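Local coordinates for conserved exported protein (Bacteroides fragilis, PDB 3CLW), which is of unknown function but probably hydrolyses O-glycosidic bonds, as a member of glycoside hydrolase family 30, at residues K236-I241 with D250-M255. Sequence-based numbering, arbitrary orientation.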
# COMPACT_ATOMS: atom_id res chain seq x y z
N LYS A 236 12.54 -10.17 -1.45
CA LYS A 236 13.64 -11.16 -1.33
C LYS A 236 14.39 -10.97 -0.02
O LYS A 236 14.90 -11.91 0.53
CB LYS A 236 14.59 -11.15 -2.53
CG LYS A 236 15.53 -9.97 -2.57
CD LYS A 236 16.36 -9.93 -3.83
CE LYS A 236 17.17 -8.64 -3.85
NZ LYS A 236 18.15 -8.56 -4.99
N TYR A 237 14.40 -9.73 0.49
CA TYR A 237 15.00 -9.42 1.78
C TYR A 237 14.25 -10.03 2.97
O TYR A 237 14.70 -9.93 4.10
CB TYR A 237 15.14 -7.92 1.92
CG TYR A 237 16.17 -7.35 0.99
CD1 TYR A 237 17.54 -7.38 1.31
CD2 TYR A 237 15.79 -6.77 -0.23
CE1 TYR A 237 18.48 -6.85 0.44
CE2 TYR A 237 16.73 -6.24 -1.08
CZ TYR A 237 18.07 -6.29 -0.76
OH TYR A 237 19.00 -5.75 -1.63
N LEU A 238 13.09 -10.63 2.72
CA LEU A 238 12.38 -11.32 3.79
C LEU A 238 13.06 -12.67 4.16
O LEU A 238 12.79 -13.23 5.22
CB LEU A 238 10.92 -11.53 3.41
CG LEU A 238 10.06 -10.25 3.30
CD1 LEU A 238 8.65 -10.58 3.03
CD2 LEU A 238 10.17 -9.35 4.55
N PHE A 239 13.92 -13.14 3.27
CA PHE A 239 14.69 -14.36 3.43
C PHE A 239 16.18 -14.02 3.29
O PHE A 239 16.53 -12.94 2.86
CB PHE A 239 14.26 -15.37 2.38
CG PHE A 239 12.77 -15.37 2.11
CD1 PHE A 239 11.89 -16.06 2.94
CD2 PHE A 239 12.24 -14.68 1.02
CE1 PHE A 239 10.53 -16.06 2.70
CE2 PHE A 239 10.87 -14.68 0.78
CZ PHE A 239 10.02 -15.37 1.63
N GLU A 240 17.07 -14.93 3.67
CA GLU A 240 18.51 -14.66 3.65
C GLU A 240 18.99 -14.73 2.21
O GLU A 240 18.65 -15.69 1.51
CB GLU A 240 19.26 -15.68 4.52
CG GLU A 240 20.72 -15.33 4.82
CD GLU A 240 21.39 -16.31 5.80
OE1 GLU A 240 20.99 -17.50 5.85
OE2 GLU A 240 22.30 -15.90 6.53
N ILE A 241 19.75 -13.73 1.78
CA ILE A 241 20.18 -13.60 0.37
C ILE A 241 21.68 -13.36 0.10
O ILE A 241 22.14 -13.48 -1.03
CB ILE A 241 19.40 -12.49 -0.41
CG1 ILE A 241 19.52 -11.13 0.29
CG2 ILE A 241 17.94 -12.91 -0.65
CD1 ILE A 241 19.80 -9.97 -0.66
N ASP A 250 16.88 -11.64 5.57
CA ASP A 250 16.47 -12.66 6.54
C ASP A 250 15.47 -12.14 7.58
O ASP A 250 15.46 -12.61 8.73
CB ASP A 250 17.71 -13.28 7.22
CG ASP A 250 17.38 -14.56 7.96
OD1 ASP A 250 16.60 -15.35 7.40
OD2 ASP A 250 17.88 -14.75 9.11
N ILE A 251 14.64 -11.18 7.16
CA ILE A 251 13.68 -10.51 8.05
C ILE A 251 12.75 -11.50 8.78
O ILE A 251 12.60 -11.42 9.99
CB ILE A 251 12.83 -9.41 7.31
CG1 ILE A 251 13.73 -8.26 6.81
CG2 ILE A 251 11.67 -8.93 8.18
CD1 ILE A 251 14.48 -7.44 7.89
N ILE A 252 12.14 -12.41 8.05
CA ILE A 252 11.19 -13.30 8.70
C ILE A 252 11.81 -14.08 9.87
O ILE A 252 11.30 -14.02 10.99
CB ILE A 252 10.46 -14.23 7.69
CG1 ILE A 252 9.60 -13.37 6.72
CG2 ILE A 252 9.61 -15.24 8.45
CD1 ILE A 252 9.02 -14.11 5.48
N HIS A 253 12.92 -14.79 9.63
CA HIS A 253 13.47 -15.68 10.65
C HIS A 253 14.20 -14.94 11.75
O HIS A 253 14.10 -15.30 12.93
CB HIS A 253 14.35 -16.79 10.05
CG HIS A 253 13.56 -17.91 9.44
ND1 HIS A 253 13.10 -18.99 10.16
CD2 HIS A 253 13.11 -18.10 8.17
CE1 HIS A 253 12.45 -19.81 9.37
NE2 HIS A 253 12.43 -19.29 8.16
N SER A 254 14.91 -13.89 11.36
CA SER A 254 15.73 -13.14 12.29
C SER A 254 14.91 -12.22 13.19
O SER A 254 15.29 -12.00 14.34
CB SER A 254 16.76 -12.35 11.52
OG SER A 254 17.50 -11.55 12.40
N MET A 255 13.79 -11.72 12.68
CA MET A 255 12.96 -10.70 13.37
C MET A 255 11.59 -11.23 13.82
O MET A 255 11.06 -10.76 14.84
CB MET A 255 12.80 -9.41 12.53
CG MET A 255 14.14 -8.68 12.18
SD MET A 255 14.16 -6.92 11.72
CE MET A 255 14.12 -6.23 13.35
O HOH W 1 13.70 -15.26 7.06
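Carbonyls at the end of the 3-10 turn 236-238 meet the first amides of helix 251-256, joining the two segments through backbone bonds. I252 N donates to L238 O at 3.0 Å, its nitrogen tilted 24° from the carbonyl plane, while I251 N reaches Y237 O in a weak bond of 3.3 Å. D250 N, just before the helix, bonds to F239 O (3.0 Å) from above the carbonyl plane and not along a lone pair. A water extends the grip: it donates to L238 O and to D250 OD1 and accepts from H253 N, so L238 O receives two bonds and a third amide of the helix's first turn is satisfied. D250, at the N-cap position, makes no direct capping bond; with CG anti to the backbone N (chi1 -165°), OD1 lies where that water can bridge it to H253 N, and its CB rests on E240 CB at 3.9 Å. On the apolar side, L238 CD2 touches I251 CB (3.8 Å). The extended I252 chain brings CD1 against both L238 CB (3.8 Å) and F239 CE1 (3.7 Å), reaching the ring obliquely. Helix 285-300 covers this cluster through I295 and L299, and R294 makes a cation-pi contact with F239. The contact closes the loop between strand 226-232 and helix 251-256, as part of a strand-to-helix connection in the TIM-barrel fold expected of family 30 glycoside hydrolases.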